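Local coordinates for putative permease protein, ABC transporter (Porphyromonas gingivalis, PDB 3IS6) that is probably the extracytoplasmic core domain of an ABC-transporter permease, a membrane protein thought to take part in transmembrane transport, at residues 5-9 with 225-229; 13-17 with 182-188. All blocks are in the same frame, centred on the assembly; numbering follows the deposited sequence.

Overall arrangement
The two contacts lie on the same side of the chain's centre, with their own centres about 12 Å apart, and are nested: residues 13-17 and 182-188 fall inside the loop closed by 5-9 with 225-229. Contact 2 pairs strand 14-23 with strand 181-186 in the mixed sheet of a MacB-like periplasmic core domain. Contact 1 joins the loop leading into strand 14-23 to the loop leaving strand 218-225, which flanks the same strand 14-23. Phe226 connects them: its backbone N probably bonds to Ile14 O, and its ring packs on Ile16 and Tyr183. The N-terminal lead-in and the chain after strand 218-225 thus meet beside the sheet.

Contact 1: residues 5-9 with 225-229; sequences ERDFP and PFNRL
Arg228 reaches across to the loop 5-9, gripping a carbonyl and covering a ring. Extended from CG to NE, its chain spans the gap between the loops; the guanidinium meets Arg6 O end-on, through both NH1 and NH2. Arg228 NH1 to Arg6 O is 2.8 Å and lies in the carbonyl plane; Arg228 NH2 to the same O, 3.0 Å, comes from above this plane. On the packed side, Arg228 NH1 sits over the centre of one face of buried Phe8, and Arg228 CD closes on Phe8 CE2 at 3.6 Å. With Arg228 CZ 4.9 Å from the Phe8 centroid, this is a cation-pi contact, although the guanidinium is turned 69° from the ring plane. Arginine suits the place: its planar group holds a carbonyl at its edge while its charge lies over an aromatic face. Two loops flanking strands of the MacB-like core are joined here, without strand pairing. Phe226 extends the apolar side, its CE2 4.3 Å from Phe8 CE2, and Phe91 meets Phe8 edge-to-face. The other side is looser and polar: exposed Glu5 brings CB 4.2 Å from Arg228 NH2, while its carboxylate turns to His151 N. Asp7 OD1 stays 4.9 Å from Arg228 NH1, not touching.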
ATOM      1  N   GLU A   5      -6.905  20.677 -27.887  1.00 27.14           N
ATOM      2  CA  GLU A   5      -6.994  20.214 -26.498  1.00 27.68           C
ATOM      3  C   GLU A   5      -7.232  21.301 -25.453  1.00 26.65           C
ATOM      4  O   GLU A   5      -6.705  22.378 -25.513  1.00 26.93           O
ATOM      5  CB  GLU A   5      -5.816  19.335 -26.130  1.00 27.77           C
ATOM      6  CG  GLU A   5      -5.697  18.205 -27.079  1.00 30.75           C
ATOM      7  CD  GLU A   5      -5.965  16.894 -26.461  1.00 31.80           C
ATOM      8  OE1 GLU A   5      -6.946  16.243 -26.784  1.00 32.91           O
ATOM      9  OE2 GLU A   5      -5.159  16.510 -25.661  1.00 33.21           O
ATOM     10  N   ARG A   6      -8.066  20.968 -24.498  1.00 25.60           N
ATOM     11  CA  ARG A   6      -8.436  21.883 -23.480  1.00 24.06           C
ATOM     12  C   ARG A   6      -7.323  22.248 -22.542  1.00 22.85           C
ATOM     13  O   ARG A   6      -6.489  21.454 -22.227  1.00 22.06           O
ATOM     14  CB  ARG A   6      -9.618  21.308 -22.694  1.00 24.96           C
ATOM     15  CG  ARG A   6      -9.581  19.842 -22.369  1.00 25.91           C
ATOM     16  CD  ARG A   6     -10.757  19.439 -21.455  1.00 27.35           C
ATOM     17  NE  ARG A   6     -10.334  18.945 -20.149  1.00 25.18           N
ATOM     18  CZ  ARG A   6      -9.947  17.701 -19.935  1.00 28.36           C
ATOM     19  NH1 ARG A   6      -9.937  16.843 -20.956  1.00 28.80           N
ATOM     20  NH2 ARG A   6      -9.566  17.324 -18.718  1.00 24.26           N
ATOM     21  N   ASP A   7      -7.344  23.483 -22.102  1.00 21.40           N
ATOM     22  CA  ASP A   7      -6.646  23.899 -20.933  1.00 21.01           C
ATOM     23  C   ASP A   7      -7.402  23.407 -19.714  1.00 20.45           C
ATOM     24  O   ASP A   7      -8.586  23.342 -19.727  1.00 19.72           O
ATOM     25  CB  ASP A   7      -6.592  25.391 -20.847  1.00 21.18           C
ATOM     26  CG  ASP A   7      -5.915  26.020 -22.013  1.00 22.33           C
ATOM     27  OD1 ASP A   7      -4.909  25.520 -22.489  1.00 20.83           O
ATOM     28  OD2 ASP A   7      -6.412  27.056 -22.427  1.00 25.73           O
ATOM     29  N   PHE A   8      -6.675  23.119 -18.658  1.00 18.87           N
ATOM     30  CA  PHE A   8      -7.256  22.811 -17.385  1.00 17.78           C
ATOM     31  C   PHE A   8      -7.900  24.090 -16.820  1.00 18.04           C
ATOM     32  O   PHE A   8      -7.545  25.164 -17.206  1.00 16.48           O
ATOM     33  CB  PHE A   8      -6.182  22.319 -16.451  1.00 16.84           C
ATOM     34  CG  PHE A   8      -5.610  20.986 -16.816  1.00 17.97           C
ATOM     35  CD1 PHE A   8      -6.412  19.946 -17.209  1.00 15.90           C
ATOM     36  CD2 PHE A   8      -4.266  20.765 -16.733  1.00 15.64           C
ATOM     37  CE1 PHE A   8      -5.885  18.737 -17.517  1.00 15.10           C
ATOM     38  CE2 PHE A   8      -3.744  19.566 -17.044  1.00 15.93           C
ATOM     39  CZ  PHE A   8      -4.549  18.552 -17.440  1.00 17.00           C
ATOM     40  N   PRO A   9      -8.837  23.962 -15.900  1.00 18.67           N
ATOM     41  CA  PRO A   9      -9.458  25.142 -15.315  1.00 18.96           C
ATOM     42  C   PRO A   9      -8.457  25.993 -14.552  1.00 19.14           C
ATOM     43  O   PRO A   9      -7.667  25.478 -13.839  1.00 18.28           O
ATOM     44  CB  PRO A   9     -10.454  24.531 -14.348  1.00 19.34           C
ATOM     45  CG  PRO A   9     -10.742  23.263 -14.884  1.00 19.80           C
ATOM     46  CD  PRO A   9      -9.541  22.751 -15.500  1.00 18.56           C
ATOM     47  N   PRO A 225       4.934  27.177 -10.695  1.00 20.48           N
ATOM     48  CA  PRO A 225       3.820  27.113 -11.620  1.00 20.04           C
ATOM     49  C   PRO A 225       3.842  25.827 -12.409  1.00 19.97           C
ATOM     50  O   PRO A 225       4.881  25.361 -12.729  1.00 19.98           O
ATOM     51  CB  PRO A 225       4.105  28.275 -12.552  1.00 20.18           C
ATOM     52  CG  PRO A 225       4.870  29.159 -11.793  1.00 20.98           C
ATOM     53  CD  PRO A 225       5.769  28.333 -10.995  1.00 19.99           C
ATOM     54  N   PHE A 226       2.691  25.259 -12.689  1.00 19.20           N
ATOM     55  CA  PHE A 226       2.647  23.961 -13.308  1.00 18.94           C
ATOM     56  C   PHE A 226       2.583  24.087 -14.798  1.00 18.33           C
ATOM     57  O   PHE A 226       1.669  24.631 -15.303  1.00 17.91           O
ATOM     58  CB  PHE A 226       1.433  23.195 -12.788  1.00 18.93           C
ATOM     59  CG  PHE A 226       1.177  21.894 -13.469  1.00 18.66           C
ATOM     60  CD1 PHE A 226       2.132  20.930 -13.535  1.00 18.94           C
ATOM     61  CD2 PHE A 226      -0.044  21.631 -14.021  1.00 19.42           C
ATOM     62  CE1 PHE A 226       1.873  19.746 -14.171  1.00 18.35           C
ATOM     63  CE2 PHE A 226      -0.295  20.470 -14.636  1.00 19.77           C
ATOM     64  CZ  PHE A 226       0.653  19.525 -14.714  1.00 18.19           C
ATOM     65  N   ASN A 227       3.579  23.553 -15.477  1.00 18.06           N
ATOM     66  CA  ASN A 227       3.569  23.416 -16.915  1.00 17.94           C
ATOM     67  C   ASN A 227       3.411  21.948 -17.285  1.00 17.82           C
ATOM     68  O   ASN A 227       4.261  21.181 -17.071  1.00 17.52           O
ATOM     69  CB  ASN A 227       4.865  23.963 -17.500  1.00 18.19           C
ATOM     70  CG  ASN A 227       4.908  23.908 -19.000  1.00 19.70           C
ATOM     71  OD1 ASN A 227       4.203  23.166 -19.620  1.00 22.90           O
ATOM     72  ND2 ASN A 227       5.755  24.710 -19.580  1.00 21.57           N
ATOM     73  N   ARG A 228       2.273  21.625 -17.849  1.00 18.02           N
ATOM     74  CA  ARG A 228       1.880  20.270 -18.144  1.00 17.24           C
ATOM     75  C   ARG A 228       2.604  19.598 -19.291  1.00 16.95           C
ATOM     76  O   ARG A 228       2.513  18.434 -19.451  1.00 16.92           O
ATOM     77  CB  ARG A 228       0.372  20.179 -18.348  1.00 17.50           C
ATOM     78  CG  ARG A 228      -0.094  20.382 -19.730  1.00 15.48           C
ATOM     79  CD  ARG A 228      -1.583  20.384 -19.853  1.00 17.68           C
ATOM     80  NE  ARG A 228      -2.056  20.433 -21.216  1.00 17.68           N
ATOM     81  CZ  ARG A 228      -3.292  20.724 -21.583  1.00 19.32           C
ATOM     82  NH1 ARG A 228      -4.213  20.992 -20.697  1.00 14.42           N
ATOM     83  NH2 ARG A 228      -3.610  20.725 -22.848  1.00 18.65           N
ATOM     84  N   LEU A 229       3.272  20.358 -20.122  1.00 15.79           N
ATOM     85  CA  LEU A 229       3.682  19.829 -21.396  1.00 15.75           C
ATOM     86  C   LEU A 229       4.641  18.684 -21.240  1.00 15.31           C
ATOM     87  O   LEU A 229       5.624  18.793 -20.600  1.00 16.66           O
ATOM     88  CB  LEU A 229       4.327  20.937 -22.212  1.00 15.29           C
ATOM     89  CG  LEU A 229       4.894  20.565 -23.562  1.00 16.33           C
ATOM     90  CD1 LEU A 229       3.868  20.140 -24.491  1.00 16.92           C
ATOM     91  CD2 LEU A 229       5.689  21.676 -24.109  1.00 15.81           C
TER

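Contact 2: residues 13-17 with 182-188; sequences RICIV and AYVRLRP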
ATOM      1  N   ARG A  13      -3.243  29.523 -12.608  1.00 19.04           N
ATOM      2  CA  ARG A  13      -3.096  29.521 -11.162  1.00 18.10           C
ATOM      3  C   ARG A  13      -2.700  28.191 -10.508  1.00 18.01           C
ATOM      4  O   ARG A  13      -2.691  28.077  -9.323  1.00 17.72           O
ATOM      5  CB  ARG A  13      -4.362  30.065 -10.505  1.00 18.79           C
ATOM      6  CG  ARG A  13      -4.638  31.492 -10.838  1.00 18.69           C
ATOM      7  CD  ARG A  13      -5.764  32.052 -10.035  1.00 21.99           C
ATOM      8  NE  ARG A  13      -7.053  31.833 -10.633  1.00 22.51           N
ATOM      9  CZ  ARG A  13      -8.057  31.273  -9.999  1.00 24.31           C
ATOM     10  NH1 ARG A  13      -7.897  30.868  -8.778  1.00 24.95           N
ATOM     11  NH2 ARG A  13      -9.205  31.101 -10.588  1.00 23.85           N
ATOM     12  N   ILE A  14      -2.385  27.193 -11.300  1.00 17.00           N
ATOM     13  CA  ILE A  14      -1.983  25.919 -10.752  1.00 17.10           C
ATOM     14  C   ILE A  14      -0.485  25.811 -10.610  1.00 17.08           C
ATOM     15  O   ILE A  14       0.225  26.100 -11.504  1.00 15.02           O
ATOM     16  CB  ILE A  14      -2.460  24.762 -11.620  1.00 17.31           C
ATOM     17  CG1 ILE A  14      -3.956  24.838 -11.824  1.00 18.16           C
ATOM     18  CG2 ILE A  14      -2.062  23.472 -11.027  1.00 16.98           C
ATOM     19  CD1 ILE A  14      -4.458  23.877 -12.782  1.00 19.85           C
ATOM     20  N   CYS A  15      -0.062  25.356  -9.448  1.00 16.94           N
ATOM     21  CA  CYS A  15       1.307  25.101  -9.104  1.00 17.31           C
ATOM     22  C   CYS A  15       1.478  23.652  -8.646  1.00 16.96           C
ATOM     23  O   CYS A  15       0.540  23.014  -8.320  1.00 16.92           O
ATOM     24  CB  CYS A  15       1.744  26.007  -7.969  1.00 17.13           C
ATOM     25  SG  CYS A  15       1.694  27.743  -8.286  1.00 21.34           S
ATOM     26  N   ILE A  16       2.705  23.178  -8.635  1.00 16.46           N
ATOM     27  CA  ILE A  16       3.060  21.947  -7.997  1.00 16.19           C
ATOM     28  C   ILE A  16       4.039  22.260  -6.896  1.00 15.65           C
ATOM     29  O   ILE A  16       4.646  23.294  -6.897  1.00 14.76           O
ATOM     30  CB  ILE A  16       3.659  20.876  -8.934  1.00 17.15           C
ATOM     31  CG1 ILE A  16       4.929  21.341  -9.598  1.00 17.63           C
ATOM     32  CG2 ILE A  16       2.686  20.447  -9.963  1.00 17.80           C
ATOM     33  CD1 ILE A  16       5.867  20.222  -9.977  1.00 19.90           C
ATOM     34  N   VAL A  17       4.178  21.344  -5.964  1.00 13.95           N
ATOM     35  CA  VAL A  17       5.043  21.535  -4.853  1.00 12.60           C
ATOM     36  C   VAL A  17       6.349  20.861  -5.114  1.00 11.35           C
ATOM     37  O   VAL A  17       6.412  19.700  -5.293  1.00 13.07           O
ATOM     38  CB  VAL A  17       4.477  20.942  -3.583  1.00 12.37           C
ATOM     39  CG1 VAL A  17       5.356  21.186  -2.497  1.00 10.96           C
ATOM     40  CG2 VAL A  17       3.111  21.444  -3.302  1.00 12.17           C
ATOM     41  N   ALA A 182       1.799  16.970  -5.699  1.00 10.18           N
ATOM     42  CA  ALA A 182       0.845  17.812  -5.043  1.00 11.56           C
ATOM     43  C   ALA A 182       0.575  19.028  -5.885  1.00 12.56           C
ATOM     44  O   ALA A 182       1.451  19.774  -6.161  1.00 13.54           O
ATOM     45  CB  ALA A 182       1.361  18.214  -3.745  1.00 12.30           C
ATOM     46  N   TYR A 183      -0.668  19.191  -6.264  1.00 12.36           N
ATOM     47  CA  TYR A 183      -1.110  20.275  -7.074  1.00 12.25           C
ATOM     48  C   TYR A 183      -1.863  21.261  -6.212  1.00 12.70           C
ATOM     49  O   TYR A 183      -2.687  20.892  -5.440  1.00 11.16           O
ATOM     50  CB  TYR A 183      -2.017  19.790  -8.167  1.00 11.52           C
ATOM     51  CG  TYR A 183      -1.432  18.776  -9.130  1.00 12.92           C
ATOM     52  CD1 TYR A 183      -0.691  19.163 -10.210  1.00 11.29           C
ATOM     53  CD2 TYR A 183      -1.627  17.426  -8.948  1.00 10.23           C
ATOM     54  CE1 TYR A 183      -0.194  18.264 -11.067  1.00  9.67           C
ATOM     55  CE2 TYR A 183      -1.111  16.520  -9.806  1.00  8.34           C
ATOM     56  CZ  TYR A 183      -0.404  16.939 -10.869  1.00  8.88           C
ATOM     57  OH  TYR A 183       0.097  16.030 -11.724  1.00  8.92           O
ATOM     58  N   VAL A 184      -1.540  22.519  -6.374  1.00 13.44           N
ATOM     59  CA  VAL A 184      -2.126  23.577  -5.606  1.00 14.77           C
ATOM     60  C   VAL A 184      -2.668  24.681  -6.490  1.00 15.93           C
ATOM     61  O   VAL A 184      -1.948  25.221  -7.273  1.00 16.83           O
ATOM     62  CB  VAL A 184      -1.063  24.183  -4.731  1.00 15.39           C
ATOM     63  CG1 VAL A 184      -1.600  25.219  -3.882  1.00 15.12           C
ATOM     64  CG2 VAL A 184      -0.401  23.181  -3.933  1.00 16.21           C
ATOM     65  N   ARG A 185      -3.925  25.041  -6.338  1.00 16.00           N
ATOM     66  CA  ARG A 185      -4.457  26.180  -7.032  1.00 16.14           C
ATOM     67  C   ARG A 185      -4.596  27.372  -6.109  1.00 16.58           C
ATOM     68  O   ARG A 185      -5.304  27.322  -5.159  1.00 16.47           O
ATOM     69  CB  ARG A 185      -5.799  25.861  -7.644  1.00 16.40           C
ATOM     70  CG  ARG A 185      -6.365  26.934  -8.493  1.00 15.69           C
ATOM     71  CD  ARG A 185      -7.840  26.953  -8.450  1.00 18.39           C
ATOM     72  NE  ARG A 185      -8.403  25.828  -9.131  1.00 21.40           N
ATOM     73  CZ  ARG A 185      -9.574  25.311  -8.846  1.00 20.60           C
ATOM     74  NH1 ARG A 185     -10.326  25.858  -7.920  1.00 19.60           N
ATOM     75  NH2 ARG A 185      -9.996  24.270  -9.502  1.00 19.38           N
ATOM     76  N   LEU A 186      -3.888  28.434  -6.429  1.00 16.75           N
ATOM     77  CA  LEU A 186      -3.938  29.674  -5.697  1.00 17.39           C
ATOM     78  C   LEU A 186      -5.084  30.602  -6.086  1.00 18.12           C
ATOM     79  O   LEU A 186      -5.519  30.612  -7.197  1.00 18.14           O
ATOM     80  CB  LEU A 186      -2.621  30.409  -5.852  1.00 17.06           C
ATOM     81  CG  LEU A 186      -1.377  29.611  -5.609  1.00 18.17           C
ATOM     82  CD1 LEU A 186      -0.191  30.319  -6.025  1.00 19.18           C
ATOM     83  CD2 LEU A 186      -1.287  29.239  -4.213  1.00 18.68           C
ATOM     84  N   ARG A 187      -5.514  31.433  -5.155  1.00 18.69           N
ATOM     85  CA  ARG A 187      -6.445  32.487  -5.460  1.00 19.88           C
ATOM     86  C   ARG A 187      -5.780  33.566  -6.288  1.00 19.87           C
ATOM     87  O   ARG A 187      -4.590  33.740  -6.255  1.00 19.18           O
ATOM     88  CB  ARG A 187      -6.996  33.108  -4.198  1.00 20.41           C
ATOM     89  CG  ARG A 187      -7.245  32.166  -3.123  1.00 22.96           C
ATOM     90  CD  ARG A 187      -8.511  32.488  -2.377  1.00 28.31           C
ATOM     91  NE  ARG A 187      -8.799  31.519  -1.329  1.00 31.17           N
ATOM     92  CZ  ARG A 187      -9.867  30.738  -1.317  1.00 31.92           C
ATOM     93  NH1 ARG A 187     -10.767  30.827  -2.278  1.00 31.55           N
ATOM     94  NH2 ARG A 187     -10.038  29.886  -0.333  1.00 31.54           N
ATOM     95  N   PRO A 188      -6.579  34.324  -6.999  1.00 20.26           N
ATOM     96  CA  PRO A 188      -6.047  35.330  -7.900  1.00 20.15           C
ATOM     97  C   PRO A 188      -5.180  36.311  -7.149  1.00 20.41           C
ATOM     98  O   PRO A 188      -5.481  36.700  -6.058  1.00 20.08           O
ATOM     99  CB  PRO A 188      -7.297  36.036  -8.367  1.00 20.21           C
ATOM    100  CG  PRO A 188      -8.316  35.089  -8.222  1.00 20.54           C
ATOM    101  CD  PRO A 188      -8.035  34.328  -7.020  1.00 20.48           C
TER
HETATM  102  O   HOH W   1       4.778  17.677  -6.173  1.00 14.64           O
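Arg13 starts with CG anti to its own carbonyl carbon (chi1 -64°) and bends at chi3 (-88°), which brings its guanidinium alongside the end of strand 182-186. There Arg13 NH1 donates to Leu186 O at 2.9 Å, near the guanidinium plane, while Pro188 packs over one face of the group. The backbones form an antiparallel ladder: Cys15 and Val184 make the hydrogen-bonded pair, with Cys15 N to Val184 O and Val184 N to Cys15 O both 2.9 Å. Ile14 with Arg185 and Ile16 with Tyr183 flank it as non-hydrogen-bonded pairs, their side chains on the other face of the sheet. At the far end, one water bridges Val17 O and Ala182 N. Beta-branched valine and isoleucine suit these extended strands of the MacB-like core. On the Cys15 face, small Ala182 admits Val17 CG2 at 3.7 Å from its CB, and Cys15 SG lies 3.9 Å from Leu186 CD1. On the opposite face Ile16 CG2 meets Tyr183 CD1 at 3.6 Å, the two side chains lying side by side. Glu55 takes Arg13 NH1 on OE1 and Arg185 NH1 on OE2; one carboxylate thus bridges the two arginines and probably balances much of their positive charge where the strands meet.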